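Local coordinates for trehalose synthase regulatory protein (Candida albicans, PDB 5HUS) that probably regulates trehalose synthesis as part of the trehalose synthase complex, through a C-terminal domain related to HAD-clan trehalose-phosphatases, at residues 80-83 against 84-88; 101-104 against 105-109; 143-146 against 147-150. One frame throughout, in Å; residues are numbered along the deposited sequence.

Contact 1 of 3, residues 80-83 against 84-88; sequences SDLD and IMFKR
Ile84 and Ser80 meet one turn apart, with Ile84 N donating to Ser80 O at 3.2 Å. The Ile84 side chain bends back over the same carbonyl: CG1 sits anti to its own carbonyl carbon (chi1 -74°), which brings it to 3.4 Å from Ser80 O. Met85 repeats the step one residue on. Its N reaches Asp81 O at 3.0 Å, and its CG passes 3.3 Å from that oxygen before the extended chain carries the sulfur away to the neighbourhood of Leu82 CD2. Outside this turn the Met85 side chain packs against Ile29, Ser31, Pro53 and Leu77. These bonds run along helix 79-86, which makes the crossover of a beta-alpha-beta unit, leaving strand 69-74 and leading into strand 93-96 of the large mixed sheet. Phe86 comes next and closes the third i to i+4 bond, Phe86 N to Leu82 O, at 2.9 Å. This one is noticeably bent, with 144° at the hydrogen. The same carbonyl oxygen lies in the plane of the Phe86 ring, at its edge and 3.6 Å from CD2. Leu82 and Phe86 run alongside one another in the same direction, and the Leu82 methyl CD2 touches Phe86 CE2 at 4.1 Å. Both are buried and pack against strand 93-96, Leu82 on Ala96 and Phe86 on Leu94, and Phe86 also meets Pro53 and Leu56 of helix 53-59. Lys87 follows with CG tucked between its backbone N and carbonyl carbon (chi1 63°) and the rest of the chain extended, leading away from residues 80-83. Its CB lies 3.2 Å from Asp83 O. The Asp83 carboxylate is bound by Lys103 in a salt bridge and by a hydrogen bond from Trp110 NE1.

Contact 2 of 3, residues 101-104 against 105-109; sequences FVKL and IGAKN
A type II beta turn from Leu104 to Ala107 reverses the chain after strand 101-103 and starts it back toward strand 111-112, the last strand on this side of the mixed sheet. The turn is closed by Ala107 N donating to Leu104 O at 2.9 Å; the donor stands above the carbonyl plane, 38° out of it. Gly106 takes the third position with the positive phi (89°) of a type II turn, a region of backbone angles that glycine readily adopts. Ala107 directs its CB back into the bend, 3.2 Å from Leu104 O and 4.3 Å from Leu104 CB. Past the turn the two arms stand farther apart, and a water spans them, accepting from Leu104 N at 3.0 Å and hydrogen-bonded to Asn109 O at 2.8 Å. Gln218 NE2 also bonds that Asn109 oxygen. Lys103 runs alongside the returning arm. Its chain starts out extended and then bends at chi3 (-73°), so that CG and CD pass beside Ala107 O, CG at 3.7 Å, and CE and NZ end near the next carbonyl. The ammonium lies 3.6 Å from Lys108 O, too long for a bond, and makes its salt bridge with Asp83 instead. The lysine therefore does two jobs: its methylenes pack against the loop backbone, while its charge is paired with the neighbouring helix and would probably be eased further by the carbonyl oxygens beside it.

Contact 3 of 3, residues 143-146 against 147-150; sequences EALD and ATVR
Glu143 and Arg150 run alongside each other off neighbouring strands, their side chains heading in one direction. The Glu143 OE1 oxygen touches the aliphatic part of the arginine, 3.9 Å from Arg150 CD, and lies 4.4 Å from Arg150 NE, too far for a salt bridge. Carboxylate and guanidinium planes are turned 58° apart. Each group has other partners: OE1 bonds His152 NE2, while Arg150 bonds Ser192 OG and makes a cation-pi contact with Tyr76. The backbones of the same two residues form a hydrogen-bonded pair, Glu143 N to Arg150 O and Arg150 N to Glu143 O both at 2.8 Å and almost straight. Nearer the bend, the Leu145 and Thr148 side chains pass at a slant, with Thr148 OG1 3.7 Å from Leu145 CB. That hydroxyl is bonded to Glu97, and Leu145 N donates to Thr148 O at 3.0 Å. Ala144 and Val149, a non-hydrogen-bonded pair, turn to the other face, against helix 116-136. The whole is a tight antiparallel beta hairpin at the edge of a four-stranded sheet backed by helices, an arrangement consistent with the cap domain of HAD phosphatases.

Contact 1 sits in the helix that crosses over between strands 69-74 and 93-96 and is partly buried, its inner side apolar; contact 2 is a surface turn near the end of the same mixed sheet, built on backbone, one water and the Lys103 chain. They are joined by the salt bridge between Asp83 OD1 and Lys103 NZ, at 2.9 Å. Contact 3, also partly buried, belongs to the separate antiparallel sheet and depends on strand pairing, with charged groups on one face and Ala144 and Val149 on the other, against helix 116-136. It meets contact 2 through the Phe101 ring, which packs on Ala147 and Asp146 at the hairpin bend. Contacts 1 and 3 do not touch.

Contact 1 of 3, residues 80-83 against 84-88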
# COMPACT_ATOMS: atom_id res chain seq x y z
N SER A 80 3.67 14.15 -4.52
CA SER A 80 3.13 15.38 -5.08
C SER A 80 1.69 15.21 -5.58
O SER A 80 0.87 16.11 -5.42
CB SER A 80 4.05 15.89 -6.21
OG SER A 80 4.19 14.93 -7.24
N ASP A 81 1.37 14.05 -6.17
CA ASP A 81 -0.00 13.79 -6.60
C ASP A 81 -0.95 13.65 -5.41
O ASP A 81 -2.08 14.14 -5.44
CB ASP A 81 -0.08 12.54 -7.48
CG ASP A 81 0.44 12.79 -8.89
OD1 ASP A 81 0.73 13.95 -9.22
OD2 ASP A 81 0.56 11.81 -9.66
N LEU A 82 -0.51 12.96 -4.36
CA LEU A 82 -1.33 12.78 -3.18
C LEU A 82 -1.55 14.09 -2.43
O LEU A 82 -2.64 14.32 -1.90
CB LEU A 82 -0.71 11.73 -2.24
CG LEU A 82 -0.86 10.31 -2.81
CD1 LEU A 82 -0.00 9.31 -2.04
CD2 LEU A 82 -2.32 9.88 -2.82
N ASP A 83 -0.53 14.93 -2.37
CA ASP A 83 -0.65 16.23 -1.71
C ASP A 83 -1.68 17.10 -2.43
O ASP A 83 -2.45 17.82 -1.80
CB ASP A 83 0.70 16.95 -1.64
CG ASP A 83 1.58 16.46 -0.50
OD1 ASP A 83 1.07 15.81 0.44
OD2 ASP A 83 2.79 16.76 -0.54
N ILE A 84 -1.70 17.03 -3.76
CA ILE A 84 -2.71 17.75 -4.53
C ILE A 84 -4.11 17.20 -4.23
O ILE A 84 -5.06 17.95 -3.99
CB ILE A 84 -2.43 17.69 -6.04
CG1 ILE A 84 -1.26 18.62 -6.40
CG2 ILE A 84 -3.68 18.05 -6.84
CD1 ILE A 84 -0.73 18.44 -7.80
N MET A 85 -4.22 15.88 -4.21
CA MET A 85 -5.51 15.23 -3.99
C MET A 85 -6.11 15.50 -2.62
O MET A 85 -7.32 15.72 -2.50
CB MET A 85 -5.39 13.72 -4.18
CG MET A 85 -5.29 13.27 -5.62
SD MET A 85 -5.05 11.49 -5.67
CE MET A 85 -5.52 11.13 -7.36
N PHE A 86 -5.27 15.49 -1.59
CA PHE A 86 -5.79 15.47 -0.22
C PHE A 86 -5.43 16.72 0.59
O PHE A 86 -5.55 16.71 1.81
CB PHE A 86 -5.30 14.21 0.50
CG PHE A 86 -5.95 12.95 0.00
CD1 PHE A 86 -7.17 12.54 0.50
CD2 PHE A 86 -5.36 12.19 -1.00
CE1 PHE A 86 -7.79 11.40 0.03
CE2 PHE A 86 -5.96 11.05 -1.47
CZ PHE A 86 -7.18 10.65 -0.96
N LYS A 87 -5.03 17.78 -0.10
CA LYS A 87 -4.64 19.03 0.56
C LYS A 87 -5.74 19.56 1.48
O LYS A 87 -5.45 20.11 2.54
CB LYS A 87 -4.27 20.10 -0.48
CG LYS A 87 -5.40 20.53 -1.41
CD LYS A 87 -4.95 21.68 -2.33
CE LYS A 87 -6.09 22.16 -3.22
NZ LYS A 87 -5.67 23.22 -4.19
N ARG A 88 -6.99 19.37 1.09
CA ARG A 88 -8.13 19.87 1.86
C ARG A 88 -8.59 18.85 2.90
O ARG A 88 -9.52 19.11 3.66
CB ARG A 88 -9.29 20.24 0.94
CG ARG A 88 -8.94 21.33 -0.06
CD ARG A 88 -10.17 21.95 -0.69
NE ARG A 88 -10.19 23.40 -0.48
CZ ARG A 88 -11.21 24.07 0.03
NH1 ARG A 88 -12.31 23.44 0.39
NH2 ARG A 88 -11.13 25.39 0.19

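Contact 2 of 3, residues 101-104 against 105-109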
# COMPACT_ATOMS: atom_id res chain seq x y z
N PHE A 101 7.11 6.61 1.43
CA PHE A 101 6.90 7.90 2.10
C PHE A 101 5.62 7.88 2.91
O PHE A 101 4.62 7.35 2.47
CB PHE A 101 6.86 9.04 1.08
CG PHE A 101 8.02 9.04 0.13
CD1 PHE A 101 9.25 9.56 0.51
CD2 PHE A 101 7.88 8.51 -1.14
CE1 PHE A 101 10.32 9.55 -0.37
CE2 PHE A 101 8.95 8.49 -2.03
CZ PHE A 101 10.18 9.02 -1.64
N VAL A 102 5.66 8.48 4.10
CA VAL A 102 4.53 8.48 5.01
C VAL A 102 4.24 9.89 5.50
O VAL A 102 5.15 10.58 5.98
CB VAL A 102 4.76 7.58 6.25
CG1 VAL A 102 3.61 7.73 7.25
CG2 VAL A 102 4.93 6.12 5.82
N LYS A 103 2.99 10.32 5.39
CA LYS A 103 2.57 11.56 6.01
C LYS A 103 1.55 11.23 7.10
O LYS A 103 0.38 10.92 6.83
CB LYS A 103 2.00 12.55 4.98
CG LYS A 103 1.48 13.85 5.59
CD LYS A 103 1.14 14.89 4.51
CE LYS A 103 2.41 15.46 3.89
NZ LYS A 103 2.14 16.61 2.98
N LEU A 104 2.02 11.24 8.34
CA LEU A 104 1.19 10.97 9.50
C LEU A 104 0.06 11.98 9.60
O LEU A 104 0.20 13.11 9.14
CB LEU A 104 2.03 10.99 10.78
CG LEU A 104 3.21 10.02 10.82
CD1 LEU A 104 4.12 10.35 11.99
CD2 LEU A 104 2.73 8.58 10.89
N ILE A 105 -1.04 11.57 10.20
CA ILE A 105 -2.20 12.46 10.34
C ILE A 105 -1.80 13.73 11.09
O ILE A 105 -1.21 13.66 12.17
CB ILE A 105 -3.35 11.73 11.06
CG1 ILE A 105 -3.88 10.59 10.20
CG2 ILE A 105 -4.48 12.69 11.37
CD1 ILE A 105 -4.74 9.58 10.96
N GLY A 106 -2.10 14.88 10.49
CA GLY A 106 -1.77 16.16 11.09
C GLY A 106 -0.39 16.70 10.75
O GLY A 106 -0.07 17.84 11.06
N ALA A 107 0.44 15.88 10.10
CA ALA A 107 1.81 16.27 9.79
C ALA A 107 1.88 17.13 8.54
O ALA A 107 1.14 16.92 7.58
CB ALA A 107 2.69 15.04 9.62
N LYS A 108 2.79 18.11 8.55
CA LYS A 108 2.99 18.97 7.39
C LYS A 108 3.99 18.36 6.41
O LYS A 108 4.00 18.68 5.23
CB LYS A 108 3.48 20.36 7.82
CG LYS A 108 2.62 21.07 8.84
CD LYS A 108 3.08 22.51 9.02
CE LYS A 108 3.23 22.87 10.49
NZ LYS A 108 1.95 22.76 11.25
N ASN A 109 4.84 17.47 6.92
CA ASN A 109 5.94 16.94 6.14
C ASN A 109 5.87 15.43 5.96
O ASN A 109 5.32 14.72 6.79
CB ASN A 109 7.26 17.32 6.79
CG ASN A 109 7.53 18.80 6.72
OD1 ASN A 109 7.29 19.44 5.69
ND2 ASN A 109 8.02 19.37 7.81
O HOH W 1 4.68 12.58 8.50

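Contact 3 of 3, residues 143-146 against 147-150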
# COMPACT_ATOMS: atom_id res chain seq x y z
N GLU A 143 7.41 4.73 -16.44
CA GLU A 143 6.96 5.69 -15.45
C GLU A 143 7.95 5.69 -14.30
O GLU A 143 8.09 4.69 -13.60
CB GLU A 143 5.55 5.33 -14.96
CG GLU A 143 5.05 6.20 -13.82
CD GLU A 143 3.68 5.80 -13.31
OE1 GLU A 143 3.28 4.62 -13.49
OE2 GLU A 143 2.99 6.67 -12.74
N ALA A 144 8.65 6.81 -14.12
CA ALA A 144 9.61 6.92 -13.03
C ALA A 144 9.08 7.86 -11.95
O ALA A 144 8.87 9.04 -12.20
CB ALA A 144 10.95 7.41 -13.56
N LEU A 145 8.83 7.32 -10.76
CA LEU A 145 8.46 8.15 -9.63
C LEU A 145 9.73 8.43 -8.80
O LEU A 145 10.83 8.35 -9.34
CB LEU A 145 7.35 7.48 -8.81
CG LEU A 145 6.07 7.19 -9.62
CD1 LEU A 145 4.94 6.65 -8.76
CD2 LEU A 145 5.61 8.44 -10.39
N ASP A 146 9.60 8.75 -7.52
CA ASP A 146 10.79 9.11 -6.75
C ASP A 146 11.52 7.90 -6.18
O ASP A 146 12.74 7.93 -6.00
CB ASP A 146 10.42 10.07 -5.61
CG ASP A 146 9.88 11.40 -6.13
OD1 ASP A 146 10.23 11.78 -7.26
OD2 ASP A 146 9.09 12.04 -5.41
N ALA A 147 10.78 6.82 -5.93
CA ALA A 147 11.36 5.62 -5.31
C ALA A 147 10.81 4.33 -5.92
O ALA A 147 11.04 3.24 -5.39
CB ALA A 147 11.10 5.64 -3.80
N THR A 148 10.08 4.46 -7.02
CA THR A 148 9.57 3.29 -7.72
C THR A 148 9.65 3.54 -9.22
O THR A 148 9.66 4.69 -9.66
CB THR A 148 8.11 2.95 -7.32
OG1 THR A 148 7.32 4.13 -7.32
CG2 THR A 148 8.06 2.36 -5.93
N VAL A 149 9.76 2.46 -9.98
CA VAL A 149 9.76 2.56 -11.44
C VAL A 149 8.77 1.54 -11.97
O VAL A 149 8.73 0.40 -11.50
CB VAL A 149 11.17 2.32 -12.05
CG1 VAL A 149 11.13 2.49 -13.56
CG2 VAL A 149 12.21 3.25 -11.42
N ARG A 150 7.96 1.96 -12.93
CA ARG A 150 6.98 1.04 -13.51
C ARG A 150 7.13 0.98 -15.03
O ARG A 150 7.15 2.00 -15.71
CB ARG A 150 5.56 1.46 -13.13
CG ARG A 150 4.52 0.37 -13.38
CD ARG A 150 3.14 0.76 -12.87
NE ARG A 150 3.04 0.77 -11.41
CZ ARG A 150 2.40 -0.15 -10.70
NH1 ARG A 150 1.79 -1.16 -11.31
NH2 ARG A 150 2.35 -0.06 -9.38